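Local coordinates for protein 3-dehydroquinate dehydratase (Geobacillus kaustophilus, PDB 2YR1) that probably catalyses the cis-dehydration of 3-dehydroquinate to 3-dehydroshikimate through a Schiff-base intermediate, the third step of the chorismate pathway, at residues 20-25 against 247-252; 13-18 against 224-229; 104-109 against 132-137; 126-131 against 140-145; 156-161 against 186-191. All coordinates share one frame; numbering follows the deposited sequence.

Interaction 1 of 5, residues 20-25 against 247-252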
# COMPACT_ATOMS: atom_id res chain seq x y z
N PRO A 20 -13.36 5.52 0.92
CA PRO A 20 -13.35 4.63 -0.24
C PRO A 20 -14.61 3.72 -0.14
O PRO A 20 -15.09 3.44 0.95
CB PRO A 20 -12.02 3.87 -0.11
CG PRO A 20 -11.50 4.15 1.28
CD PRO A 20 -12.08 5.49 1.66
N CYS A 21 -15.18 3.32 -1.27
CA CYS A 21 -16.35 2.44 -1.22
C CYS A 21 -15.97 0.99 -1.42
O CYS A 21 -15.09 0.68 -2.22
CB CYS A 21 -17.38 2.82 -2.28
SG CYS A 21 -18.11 4.40 -1.95
N ILE A 22 -16.61 0.10 -0.67
CA ILE A 22 -16.35 -1.32 -0.79
C ILE A 22 -17.49 -1.98 -1.55
O ILE A 22 -18.66 -1.91 -1.14
CB ILE A 22 -16.26 -2.01 0.59
CG1 ILE A 22 -15.14 -1.39 1.43
CG2 ILE A 22 -16.03 -3.48 0.40
CD1 ILE A 22 -15.01 -1.96 2.84
N CYS A 23 -17.15 -2.63 -2.66
CA CYS A 23 -18.15 -3.34 -3.46
C CYS A 23 -17.98 -4.87 -3.28
O CYS A 23 -16.87 -5.39 -3.36
CB CYS A 23 -17.99 -3.01 -4.95
SG CYS A 23 -19.21 -3.87 -6.00
N ALA A 24 -19.09 -5.58 -3.05
CA ALA A 24 -19.01 -7.03 -2.86
C ALA A 24 -19.81 -7.75 -3.95
O ALA A 24 -20.97 -7.43 -4.19
CB ALA A 24 -19.54 -7.40 -1.47
N PRO A 25 -19.20 -8.74 -4.62
CA PRO A 25 -19.91 -9.46 -5.67
C PRO A 25 -20.83 -10.57 -5.17
O PRO A 25 -20.59 -11.17 -4.13
CB PRO A 25 -18.78 -10.04 -6.49
CG PRO A 25 -17.84 -10.47 -5.40
CD PRO A 25 -17.82 -9.24 -4.51
N THR A 247 -10.54 -3.30 8.27
CA THR A 247 -9.49 -3.17 9.29
C THR A 247 -8.36 -2.27 8.77
O THR A 247 -7.98 -1.29 9.41
CB THR A 247 -8.89 -4.56 9.64
OG1 THR A 247 -9.90 -5.36 10.25
CG2 THR A 247 -7.70 -4.42 10.58
N VAL A 248 -7.83 -2.63 7.60
CA VAL A 248 -6.72 -1.87 7.00
C VAL A 248 -7.11 -0.45 6.61
O VAL A 248 -6.36 0.51 6.84
CB VAL A 248 -6.16 -2.64 5.77
CG1 VAL A 248 -5.09 -1.84 5.08
CG2 VAL A 248 -5.60 -4.00 6.23
N LEU A 249 -8.28 -0.31 6.00
CA LEU A 249 -8.72 1.02 5.58
C LEU A 249 -8.78 1.97 6.75
O LEU A 249 -8.37 3.12 6.62
CB LEU A 249 -10.09 0.97 4.92
CG LEU A 249 -10.16 0.29 3.55
CD1 LEU A 249 -11.61 0.38 3.03
CD2 LEU A 249 -9.19 0.97 2.59
N SER A 250 -9.30 1.51 7.88
CA SER A 250 -9.43 2.36 9.05
C SER A 250 -8.06 2.81 9.55
O SER A 250 -7.86 3.99 9.85
CB SER A 250 -10.20 1.62 10.14
OG SER A 250 -11.52 1.34 9.70
N ILE A 251 -7.12 1.89 9.61
CA ILE A 251 -5.78 2.22 10.06
C ILE A 251 -5.13 3.15 9.04
O ILE A 251 -4.63 4.22 9.38
CB ILE A 251 -4.95 0.94 10.21
CG1 ILE A 251 -5.54 0.12 11.36
CG2 ILE A 251 -3.47 1.29 10.44
CD1 ILE A 251 -5.00 -1.28 11.46
N LEU A 252 -5.16 2.75 7.78
CA LEU A 252 -4.57 3.56 6.73
C LEU A 252 -5.19 4.96 6.73
O LEU A 252 -4.48 5.93 6.55
CB LEU A 252 -4.79 2.88 5.37
CG LEU A 252 -3.91 3.30 4.20
CD1 LEU A 252 -2.42 3.24 4.59
CD2 LEU A 252 -4.21 2.38 3.01

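Interaction 2 of 5, residues 13-18 against 224-229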
# COMPACT_ATOMS: atom_id res chain seq x y z
N ILE A 13 -25.18 6.79 -0.93
CA ILE A 13 -23.75 6.59 -0.75
C ILE A 13 -22.97 7.48 -1.73
O ILE A 13 -23.38 7.66 -2.89
CB ILE A 13 -23.36 5.09 -1.01
CG1 ILE A 13 -22.24 4.65 -0.08
CG2 ILE A 13 -22.92 4.89 -2.45
CD1 ILE A 13 -22.69 4.43 1.34
N TRP A 14 -21.86 8.05 -1.26
CA TRP A 14 -21.02 8.88 -2.11
C TRP A 14 -19.84 8.05 -2.63
O TRP A 14 -19.23 7.31 -1.87
CB TRP A 14 -20.46 10.07 -1.33
CG TRP A 14 -21.40 11.22 -1.16
CD1 TRP A 14 -22.17 11.49 -0.06
CD2 TRP A 14 -21.70 12.22 -2.13
NE1 TRP A 14 -22.93 12.61 -0.30
CE2 TRP A 14 -22.66 13.08 -1.55
CE3 TRP A 14 -21.25 12.48 -3.43
CZ2 TRP A 14 -23.19 14.18 -2.24
CZ3 TRP A 14 -21.77 13.58 -4.11
CH2 TRP A 14 -22.73 14.42 -3.51
N ILE A 15 -19.54 8.16 -3.93
CA ILE A 15 -18.40 7.45 -4.53
C ILE A 15 -17.45 8.52 -5.06
O ILE A 15 -17.83 9.35 -5.90
CB ILE A 15 -18.80 6.57 -5.75
CG1 ILE A 15 -19.75 5.45 -5.34
CG2 ILE A 15 -17.54 5.96 -6.37
CD1 ILE A 15 -20.37 4.76 -6.53
N GLY A 16 -16.22 8.49 -4.57
CA GLY A 16 -15.24 9.47 -5.02
C GLY A 16 -14.99 10.55 -3.97
O GLY A 16 -14.23 11.48 -4.22
N GLY A 17 -15.61 10.43 -2.80
CA GLY A 17 -15.41 11.42 -1.76
C GLY A 17 -14.18 11.16 -0.91
O GLY A 17 -13.10 10.86 -1.40
N THR A 18 -14.38 11.27 0.39
CA THR A 18 -13.34 11.06 1.38
C THR A 18 -13.20 9.57 1.68
O THR A 18 -12.10 9.07 1.89
CB THR A 18 -13.70 11.75 2.70
OG1 THR A 18 -13.99 13.13 2.46
CG2 THR A 18 -12.53 11.63 3.68
N SER A 224 -8.41 5.48 -6.80
CA SER A 224 -9.39 4.42 -7.05
C SER A 224 -10.49 4.57 -6.01
O SER A 224 -10.27 4.39 -4.80
CB SER A 224 -8.75 3.03 -6.97
OG SER A 224 -9.65 2.04 -7.47
N ALA A 225 -11.69 4.89 -6.50
CA ALA A 225 -12.84 5.14 -5.64
C ALA A 225 -13.58 3.94 -5.08
O ALA A 225 -14.34 4.08 -4.11
CB ALA A 225 -13.83 6.03 -6.37
N VAL A 226 -13.38 2.78 -5.70
CA VAL A 226 -14.08 1.58 -5.27
C VAL A 226 -13.11 0.41 -5.18
O VAL A 226 -12.23 0.29 -6.01
CB VAL A 226 -15.15 1.18 -6.29
CG1 VAL A 226 -15.87 -0.06 -5.79
CG2 VAL A 226 -16.10 2.32 -6.53
N THR A 227 -13.26 -0.43 -4.16
CA THR A 227 -12.41 -1.62 -4.04
C THR A 227 -13.37 -2.81 -3.88
O THR A 227 -14.39 -2.71 -3.19
CB THR A 227 -11.44 -1.56 -2.82
OG1 THR A 227 -10.60 -2.72 -2.81
CG2 THR A 227 -12.23 -1.53 -1.50
N PHE A 228 -13.07 -3.92 -4.56
CA PHE A 228 -13.90 -5.11 -4.50
C PHE A 228 -13.40 -6.10 -3.45
O PHE A 228 -12.24 -6.52 -3.49
CB PHE A 228 -13.98 -5.79 -5.87
CG PHE A 228 -14.76 -5.02 -6.91
CD1 PHE A 228 -15.41 -5.69 -7.94
CD2 PHE A 228 -14.84 -3.63 -6.87
CE1 PHE A 228 -16.13 -5.00 -8.91
CE2 PHE A 228 -15.56 -2.92 -7.85
CZ PHE A 228 -16.21 -3.60 -8.86
N ALA A 229 -14.28 -6.48 -2.52
CA ALA A 229 -13.92 -7.42 -1.45
C ALA A 229 -14.87 -8.61 -1.42
O ALA A 229 -15.93 -8.59 -2.07
CB ALA A 229 -13.96 -6.71 -0.12
O HOH W 1 -15.31 6.53 -2.96

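Interaction 3 of 5, residues 104-109 against 132-137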
# COMPACT_ATOMS: atom_id res chain seq x y z
N ARG A 104 -30.32 -5.85 -24.73
CA ARG A 104 -31.76 -5.86 -24.60
C ARG A 104 -32.08 -6.19 -23.15
O ARG A 104 -32.96 -5.58 -22.53
CB ARG A 104 -32.36 -6.89 -25.55
CG ARG A 104 -33.50 -6.38 -26.39
CD ARG A 104 -33.71 -7.27 -27.61
NE ARG A 104 -33.90 -8.67 -27.26
CZ ARG A 104 -33.15 -9.67 -27.72
NH1 ARG A 104 -32.15 -9.42 -28.56
NH2 ARG A 104 -33.39 -10.92 -27.33
N LEU A 105 -31.33 -7.15 -22.59
CA LEU A 105 -31.53 -7.55 -21.20
C LEU A 105 -31.11 -6.39 -20.31
O LEU A 105 -31.76 -6.11 -19.29
CB LEU A 105 -30.68 -8.78 -20.88
CG LEU A 105 -31.19 -9.76 -19.82
CD1 LEU A 105 -30.09 -10.77 -19.52
CD2 LEU A 105 -31.60 -9.03 -18.56
N ILE A 106 -30.02 -5.72 -20.67
CA ILE A 106 -29.56 -4.59 -19.87
C ILE A 106 -30.66 -3.52 -19.86
O ILE A 106 -30.99 -2.96 -18.83
CB ILE A 106 -28.25 -4.00 -20.42
CG1 ILE A 106 -27.10 -5.00 -20.26
CG2 ILE A 106 -27.91 -2.71 -19.68
CD1 ILE A 106 -25.81 -4.57 -20.95
N GLU A 107 -31.24 -3.26 -21.02
CA GLU A 107 -32.30 -2.25 -21.10
C GLU A 107 -33.47 -2.68 -20.25
O GLU A 107 -33.96 -1.92 -19.41
CB GLU A 107 -32.75 -2.04 -22.54
CG GLU A 107 -33.63 -0.81 -22.70
CD GLU A 107 -34.04 -0.58 -24.13
OE1 GLU A 107 -34.97 -1.28 -24.60
OE2 GLU A 107 -33.41 0.29 -24.80
N ALA A 108 -33.91 -3.92 -20.46
CA ALA A 108 -35.02 -4.45 -19.70
C ALA A 108 -34.73 -4.37 -18.21
O ALA A 108 -35.60 -4.04 -17.42
CB ALA A 108 -35.27 -5.89 -20.09
N ILE A 109 -33.49 -4.66 -17.83
CA ILE A 109 -33.13 -4.61 -16.41
C ILE A 109 -33.06 -3.17 -15.93
O ILE A 109 -33.43 -2.87 -14.80
CB ILE A 109 -31.77 -5.35 -16.14
CG1 ILE A 109 -31.49 -5.37 -14.64
CG2 ILE A 109 -30.62 -4.63 -16.80
CD1 ILE A 109 -32.56 -6.05 -13.83
N ARG A 132 -25.26 3.52 -23.46
CA ARG A 132 -25.17 4.84 -22.86
C ARG A 132 -26.56 5.47 -22.71
O ARG A 132 -26.97 5.86 -21.61
CB ARG A 132 -24.28 5.74 -23.72
CG ARG A 132 -23.74 6.99 -23.03
CD ARG A 132 -24.51 7.34 -21.79
NE ARG A 132 -23.65 7.37 -20.62
CZ ARG A 132 -24.07 7.32 -19.36
NH1 ARG A 132 -25.36 7.22 -19.09
NH2 ARG A 132 -23.19 7.39 -18.37
N ARG A 133 -27.30 5.58 -23.80
CA ARG A 133 -28.61 6.20 -23.69
C ARG A 133 -29.60 5.33 -22.96
O ARG A 133 -30.46 5.80 -22.23
CB ARG A 133 -29.11 6.62 -25.08
CG ARG A 133 -28.32 7.84 -25.60
CD ARG A 133 -27.88 8.71 -24.40
NE ARG A 133 -26.96 9.80 -24.73
CZ ARG A 133 -26.12 10.36 -23.86
NH1 ARG A 133 -26.09 9.92 -22.60
NH2 ARG A 133 -25.32 11.35 -24.23
N MET A 134 -29.42 4.03 -23.11
CA MET A 134 -30.25 3.06 -22.46
C MET A 134 -30.18 3.30 -20.95
O MET A 134 -31.19 3.26 -20.25
CB MET A 134 -29.72 1.67 -22.81
CG MET A 134 -30.52 0.51 -22.34
SD MET A 134 -29.47 -0.95 -22.52
CE MET A 134 -29.42 -1.12 -24.32
N THR A 135 -28.98 3.59 -20.46
CA THR A 135 -28.78 3.81 -19.03
C THR A 135 -29.24 5.18 -18.56
O THR A 135 -29.86 5.31 -17.50
CB THR A 135 -27.30 3.62 -18.63
OG1 THR A 135 -26.47 4.44 -19.45
CG2 THR A 135 -26.90 2.15 -18.80
N GLU A 136 -28.96 6.21 -19.34
CA GLU A 136 -29.36 7.55 -18.94
C GLU A 136 -30.87 7.69 -18.77
O GLU A 136 -31.34 8.35 -17.85
CB GLU A 136 -28.81 8.58 -19.92
CG GLU A 136 -28.86 9.99 -19.36
CD GLU A 136 -27.64 10.81 -19.76
OE1 GLU A 136 -27.44 11.03 -20.97
OE2 GLU A 136 -26.89 11.24 -18.85
N GLU A 137 -31.64 7.05 -19.65
CA GLU A 137 -33.10 7.11 -19.56
C GLU A 137 -33.63 6.65 -18.21
O GLU A 137 -34.55 7.25 -17.65
CB GLU A 137 -33.75 6.23 -20.62
CG GLU A 137 -33.35 6.47 -22.04
CD GLU A 137 -34.34 5.82 -22.98
OE1 GLU A 137 -34.69 4.64 -22.73
OE2 GLU A 137 -34.76 6.47 -23.95

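Interaction 4 of 5, residues 126-131 against 140-145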
# COMPACT_ATOMS: atom_id res chain seq x y z
N GLU A 126 -18.25 1.89 -30.23
CA GLU A 126 -19.45 2.61 -30.66
C GLU A 126 -20.74 2.04 -30.07
O GLU A 126 -21.68 2.78 -29.80
CB GLU A 126 -19.57 2.58 -32.18
CG GLU A 126 -19.51 1.19 -32.78
CD GLU A 126 -20.37 1.03 -34.01
OE1 GLU A 126 -20.32 1.90 -34.91
OE2 GLU A 126 -21.10 0.01 -34.09
N ARG A 127 -20.78 0.73 -29.87
CA ARG A 127 -21.98 0.12 -29.32
C ARG A 127 -22.25 0.60 -27.91
O ARG A 127 -23.28 0.26 -27.33
CB ARG A 127 -21.85 -1.40 -29.35
CG ARG A 127 -21.67 -1.96 -30.75
CD ARG A 127 -21.66 -3.47 -30.72
NE ARG A 127 -20.50 -4.02 -30.01
CZ ARG A 127 -19.28 -4.12 -30.53
NH1 ARG A 127 -19.05 -3.70 -31.77
NH2 ARG A 127 -18.29 -4.64 -29.81
N ILE A 128 -21.32 1.37 -27.35
CA ILE A 128 -21.50 1.88 -26.00
C ILE A 128 -22.58 2.96 -25.99
O ILE A 128 -23.36 3.04 -25.04
CB ILE A 128 -20.18 2.46 -25.42
CG1 ILE A 128 -19.13 1.34 -25.31
CG2 ILE A 128 -20.43 3.03 -24.03
CD1 ILE A 128 -17.71 1.82 -24.98
N ALA A 129 -22.63 3.77 -27.04
CA ALA A 129 -23.64 4.82 -27.13
C ALA A 129 -25.00 4.17 -26.85
O ALA A 129 -25.80 4.67 -26.06
CB ALA A 129 -23.63 5.45 -28.52
N ASP A 130 -25.23 3.04 -27.50
CA ASP A 130 -26.47 2.28 -27.35
C ASP A 130 -26.76 2.08 -25.86
O ASP A 130 -27.81 2.50 -25.37
CB ASP A 130 -26.33 0.91 -28.02
CG ASP A 130 -27.67 0.31 -28.41
OD1 ASP A 130 -28.61 0.38 -27.59
OD2 ASP A 130 -27.76 -0.24 -29.53
N VAL A 131 -25.84 1.45 -25.14
CA VAL A 131 -26.06 1.24 -23.71
C VAL A 131 -26.05 2.57 -22.97
O VAL A 131 -26.76 2.75 -21.97
CB VAL A 131 -24.98 0.31 -23.13
CG1 VAL A 131 -24.97 0.43 -21.62
CG2 VAL A 131 -25.28 -1.13 -23.53
N VAL A 140 -29.65 5.41 -14.62
CA VAL A 140 -28.70 4.38 -14.20
C VAL A 140 -27.28 4.85 -14.52
O VAL A 140 -27.01 5.32 -15.61
CB VAL A 140 -28.94 3.05 -14.93
CG1 VAL A 140 -27.95 2.01 -14.44
CG2 VAL A 140 -30.37 2.56 -14.69
N TRP A 141 -26.39 4.71 -13.55
CA TRP A 141 -25.00 5.11 -13.75
C TRP A 141 -24.28 4.13 -14.65
O TRP A 141 -24.57 2.94 -14.65
CB TRP A 141 -24.29 5.20 -12.42
CG TRP A 141 -24.90 6.22 -11.52
CD1 TRP A 141 -25.79 6.00 -10.51
CD2 TRP A 141 -24.64 7.63 -11.53
NE1 TRP A 141 -26.10 7.19 -9.89
CE2 TRP A 141 -25.40 8.20 -10.49
CE3 TRP A 141 -23.83 8.46 -12.32
CZ2 TRP A 141 -25.38 9.57 -10.21
CZ3 TRP A 141 -23.81 9.83 -12.04
CH2 TRP A 141 -24.58 10.37 -11.00
N LEU A 142 -23.35 4.64 -15.45
CA LEU A 142 -22.62 3.80 -16.36
C LEU A 142 -21.15 3.68 -16.02
O LEU A 142 -20.43 4.68 -15.96
CB LEU A 142 -22.75 4.31 -17.80
CG LEU A 142 -22.02 3.45 -18.83
CD1 LEU A 142 -22.66 2.09 -18.86
CD2 LEU A 142 -22.07 4.10 -20.21
N VAL A 143 -20.74 2.44 -15.77
CA VAL A 143 -19.35 2.13 -15.48
C VAL A 143 -18.80 1.53 -16.78
O VAL A 143 -19.35 0.56 -17.30
CB VAL A 143 -19.24 1.05 -14.35
CG1 VAL A 143 -17.79 0.65 -14.14
CG2 VAL A 143 -19.83 1.59 -13.06
N VAL A 144 -17.74 2.12 -17.34
CA VAL A 144 -17.16 1.54 -18.53
C VAL A 144 -15.83 0.95 -18.13
O VAL A 144 -14.94 1.65 -17.63
CB VAL A 144 -16.95 2.56 -19.63
CG1 VAL A 144 -16.30 1.87 -20.86
CG2 VAL A 144 -18.32 3.15 -20.02
N SER A 145 -15.69 -0.35 -18.37
CA SER A 145 -14.51 -1.05 -17.95
C SER A 145 -13.69 -1.79 -18.99
O SER A 145 -14.10 -1.96 -20.14
CB SER A 145 -14.89 -2.03 -16.83
OG SER A 145 -15.87 -2.96 -17.28

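Interaction 5 of 5, residues 156-161 against 186-191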
# COMPACT_ATOMS: atom_id res chain seq x y z
N GLU A 156 0.82 3.86 -20.46
CA GLU A 156 0.15 4.63 -21.52
C GLU A 156 -1.16 3.99 -21.99
O GLU A 156 -2.14 4.68 -22.27
CB GLU A 156 1.08 4.76 -22.74
CG GLU A 156 0.84 6.03 -23.55
CD GLU A 156 -0.07 5.85 -24.77
OE1 GLU A 156 -1.17 5.26 -24.63
OE2 GLU A 156 0.32 6.33 -25.88
N THR A 157 -1.17 2.67 -22.10
CA THR A 157 -2.36 1.95 -22.54
C THR A 157 -3.48 2.07 -21.51
O THR A 157 -4.63 2.29 -21.86
CB THR A 157 -2.01 0.47 -22.76
OG1 THR A 157 -0.84 0.40 -23.59
CG2 THR A 157 -3.13 -0.27 -23.46
N LEU A 158 -3.12 1.95 -20.23
CA LEU A 158 -4.09 2.05 -19.15
C LEU A 158 -4.67 3.46 -19.10
O LEU A 158 -5.87 3.66 -18.92
CB LEU A 158 -3.43 1.68 -17.81
CG LEU A 158 -2.90 0.23 -17.79
CD1 LEU A 158 -2.30 -0.09 -16.43
CD2 LEU A 158 -4.04 -0.73 -18.13
N LEU A 159 -3.79 4.45 -19.26
CA LEU A 159 -4.24 5.83 -19.25
C LEU A 159 -5.19 6.09 -20.44
O LEU A 159 -6.24 6.70 -20.27
CB LEU A 159 -3.04 6.77 -19.28
CG LEU A 159 -3.37 8.27 -19.32
CD1 LEU A 159 -4.37 8.63 -18.21
CD2 LEU A 159 -2.08 9.08 -19.17
N ALA A 160 -4.83 5.59 -21.62
CA ALA A 160 -5.66 5.75 -22.81
C ALA A 160 -7.03 5.09 -22.63
O ALA A 160 -8.06 5.67 -23.00
CB ALA A 160 -4.94 5.17 -24.03
N ASP A 161 -7.06 3.88 -22.06
CA ASP A 161 -8.33 3.19 -21.81
C ASP A 161 -9.28 4.03 -20.98
O ASP A 161 -10.46 4.14 -21.30
CB ASP A 161 -8.12 1.86 -21.06
CG ASP A 161 -7.51 0.78 -21.94
OD1 ASP A 161 -7.82 0.73 -23.15
OD2 ASP A 161 -6.74 -0.04 -21.40
N LEU A 186 3.02 -1.29 -9.41
CA LEU A 186 3.30 0.14 -9.38
C LEU A 186 2.82 0.79 -10.70
O LEU A 186 2.34 1.90 -10.69
CB LEU A 186 4.80 0.37 -9.14
CG LEU A 186 5.32 -0.11 -7.77
CD1 LEU A 186 6.79 0.24 -7.64
CD2 LEU A 186 4.53 0.56 -6.63
N VAL A 187 2.96 0.09 -11.83
CA VAL A 187 2.46 0.62 -13.11
C VAL A 187 0.94 0.92 -12.98
O VAL A 187 0.44 1.99 -13.37
CB VAL A 187 2.69 -0.40 -14.25
CG1 VAL A 187 1.86 -0.04 -15.46
CG2 VAL A 187 4.16 -0.44 -14.60
N LEU A 188 0.20 -0.04 -12.42
CA LEU A 188 -1.24 0.16 -12.24
C LEU A 188 -1.55 1.37 -11.35
O LEU A 188 -2.51 2.11 -11.60
CB LEU A 188 -1.91 -1.07 -11.63
CG LEU A 188 -3.37 -0.65 -11.37
CD1 LEU A 188 -4.16 -0.86 -12.64
CD2 LEU A 188 -3.96 -1.37 -10.21
N LEU A 189 -0.78 1.56 -10.28
CA LEU A 189 -1.03 2.71 -9.39
C LEU A 189 -0.64 4.01 -10.09
O LEU A 189 -1.34 5.03 -9.98
CB LEU A 189 -0.24 2.55 -8.09
CG LEU A 189 -0.65 1.36 -7.21
CD1 LEU A 189 0.22 1.33 -5.95
CD2 LEU A 189 -2.12 1.46 -6.84
N GLN A 190 0.46 3.99 -10.82
CA GLN A 190 0.91 5.19 -11.54
C GLN A 190 -0.15 5.62 -12.55
O GLN A 190 -0.44 6.80 -12.69
CB GLN A 190 2.21 4.91 -12.30
CG GLN A 190 3.38 4.50 -11.43
CD GLN A 190 4.42 3.70 -12.22
OE1 GLN A 190 4.87 4.14 -13.28
NE2 GLN A 190 4.79 2.53 -11.70
N ALA A 191 -0.68 4.66 -13.29
CA ALA A 191 -1.71 5.00 -14.28
C ALA A 191 -2.95 5.55 -13.58
O ALA A 191 -3.63 6.43 -14.11
CB ALA A 191 -2.10 3.76 -15.10

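Interaction 1 of 5, residues 20-25 against 247-252
Leu249, on the last helix (242-256), sets its two methyls against Pro20 and Ile22 where the chain enters strand 21-26. This is the closure of a TIM barrel, where the final outer helix comes back over the first strand. Leu249 reaches straight at the strand, with CG anti to its own carbonyl carbon (chi1 -69°), and the fork of its branch opens toward Pro20, just ahead of the strand, and Ile22 within it. The CD2 arm meets the outer corner of the proline ring, 4.1 Å from Pro20 CG. The CD1 arm goes to the isoleucine, and the meeting is different in kind: the two side chains run past each other in opposite senses, Leu249 CD1 lying 4.1 Å from Ile22 CD1. On the isoleucine, the extended CG1 branch (chi2 178°) carries CD1 out to the helix. The strand alternates in the usual way. Ile22 faces the helix layer, while Cys21 turns its CB away from the helix and Cys23 packs on Leu48, Glu50, Val226 and Phe228.

Neighbours complete the apolar pocket: Trp220 touches Pro20 and Leu249, and Ile242 and Val245 of the same helix lie on Ile22. Another face of the helix belongs to the dimer, with Val248 packing on Ile251 of the second subunit. The leucine fork is not divided cleanly between its two partners, since Leu249 CD1 is also only 4.2 Å from Pro20 CG.

Interaction 2 of 5, residues 13-18 against 224-229
The N-terminal hairpin of strands 8-10 and 13-15 meets the last barrel strand here, through Ile15 and Gly16 against Ala225 and Val226. Ile15 does the touching with its CG2 methyl, the branch set anti to the backbone N (chi1 -63° for CG1). That one methyl rests on two side chains: it lies 3.7 Å from Ala225 CB and 3.9 Å from Val226 CG2, the isoleucine and valine crossing at a slant. Next along the chain, the amide leading into Gly16 touches the alanine methyl beside the isoleucine, with Gly16 N 3.9 Å from Ala225 CB.

The hairpin covers the amino-terminal end of the TIM barrel, as in other type I dehydroquinases, and Ile15 also packs on Cys21 and Leu48 of neighbouring strands. Val226 lies deeper inside, its side chain about 8 Å from that of Lys174, the predicted Schiff-base lysine.

Polar linkage is left to a water. It accepts from Gly16 N at 2.7 Å and is bonded to Ala225 O at 2.9 Å, so a buried amide and a buried carbonyl on facing segments are tied through one molecule. At the turn Gly16 has a positive phi of 105°, a conformation that glycine adopts readily. Ala225 is bonded through its backbone to Cys21 and to Leu203, on the strands that flank it in the barrel wall.

Interaction 3 of 5, residues 104-109 against 132-137
Met134 lays its side chain across Ile106 and Glu107, joining helices 99-112 and 127-137, consecutive members of the outer layer of the TIM barrel. The apolar part is tight. Met134 CG sits 3.4 Å from Glu107 CB, the two chains crossing at a slant, so the aliphatic stem of the glutamate packs. The sulfur goes further in, with Met134 SD 3.7 Å from Ile106 CG2, the isoleucine running at about a right angle to it. A bend at the last torsion (chi3 -71°) turns the methyl aside, and Met134 CE stays 3.9 Å from Glu107 CB. Beneath, Ile106 rests on Val118 and Tyr120 of strand 117-121.

Met134 SD also comes 3.3 Å from Glu107 N, a close approach and not a bond.

Charge stays at the margin. The carboxylate of Glu107 pairs with Arg111 on its own helix, and Glu137 OE1 is 5.0 Å from Glu107 OE2, a like-charge approach that the arginine would probably temper.

Hydrogen bonds here run within each helix; in 127-137, Thr135 OG1 folds back on Arg132 O at 2.6 Å, tilted 34° from the carbonyl plane, Val131 O being its second partner, and Arg132 O also accepts from Glu136 N.

Interaction 4 of 5, residues 126-131 against 140-145
Leu142 is the middle of this contact: its two methyls take one helix residue each, CD1 lying 4.0 Å from Val131 CG1 and CD2 4.3 Å from Ile128 CG2. Val131 and Leu142 cross at about a right angle. Leu142 has CG anti to its backbone N (chi1 -179°), which sends the branch out from the strand between residues almost one helical turn apart. Further up the strand, the same isoleucine stretches its CD1 to within 4.4 Å of Val144 CG1, a looser touch. Helix 127-137 and strand 141-148 thus pack together in a beta-alpha-beta unit begun by strand 117-121, the repeating element of the barrel. Over the short segments the axes run nearly antiparallel, at 155° and 10.9 Å apart.

Around this first shell, Arg132 and Thr135 lie on Leu142, Val131 rests on Tyr120 of the preceding strand, Ile128 on Tyr168, and Val144 on Leu122 and Ala170. The alternate strand residues look into the barrel: Val143 and Ser145 touch Lys174, and Ser145 OG is hydrogen-bonded to Asp119 and to His147, the predicted proton donor/acceptor. The helix-facing residues therefore seat the back of a strand whose inner side faces the predicted active site. With only methyl groups meeting, and none closer than 4.0 Å, the contact is directionless: between these side chains the attraction is one of burial and shape, without polar pairing.

Interaction 5 of 5, residues 156-161 against 186-191
Leu158 is the bump of this contact, pushed from helix 155-167 into a hollow on helix 182-198 bordered by Val187, Leu188 and Ala191. The floor of the hollow is the alanine. Its single methyl lets the leucine stem come close, with Leu158 CB 3.7 Å from Ala191 CB; Ala191 aims its methyl at the stem, which comes in at a slant. Leu158 then rises along the groove, CG anti to the carbonyl carbon (chi1 -62°), so that CD1 ends between two larger neighbours. Val187 CG1 and Leu188 CD1 each lie 4.3 Å from Leu158 CD1, and Ala191 CB is 4.1 Å from the same methyl. Leu188 takes part by its far end: its CB is directed away from the other helix, and the branch swings CD1 back to border the hollow.

Both helices belong to the outer layer of the TIM barrel, following one another around strand 172-177; over 156-161 and 186-191 the axes cross at -38°, 9.2 Å apart at closest. Val177 of that strand lies beneath, touching both Leu158 and Leu188, while Pro153 also packs on Leu158. Leu159 takes the next position along, on Glu194 and Ala195. Elsewhere on helix 182-198, Leu186 packs on Phe222 of the second subunit and Leu189 on its Leu186, so this helix faces the dimer as well as its neighbour. All that meets between the two segments is aliphatic carbon; the grip comes from dispersion and burial, and the fit of one leucine beside a small alanine is consistent with the close approach of the helices here.

Overall arrangement
Interactions 1 and 4 seat outer helices on barrel strands, interactions 3 and 5 join successive outer helices, and in interaction 2 the N-terminal hairpin covers the barrel end. All five are buried contacts, interaction 2 nearest the chain's centre, interactions 3 and 5 farthest out. Interactions 1 and 2 meet through neighbouring strands 21-26 and 226-228, with Cys23 N 2.8 Å from Thr227 O, a probable hydrogen bond. Interactions 3 and 4 share helix 127-137, across the chain's centre from interaction 1. All are mainly apolar, but interaction 2 adds a buried water bridge, and interaction 3 a methionine sulfur, with charged groups at its edge. Helices 242-256 and 182-198 also meet the second subunit.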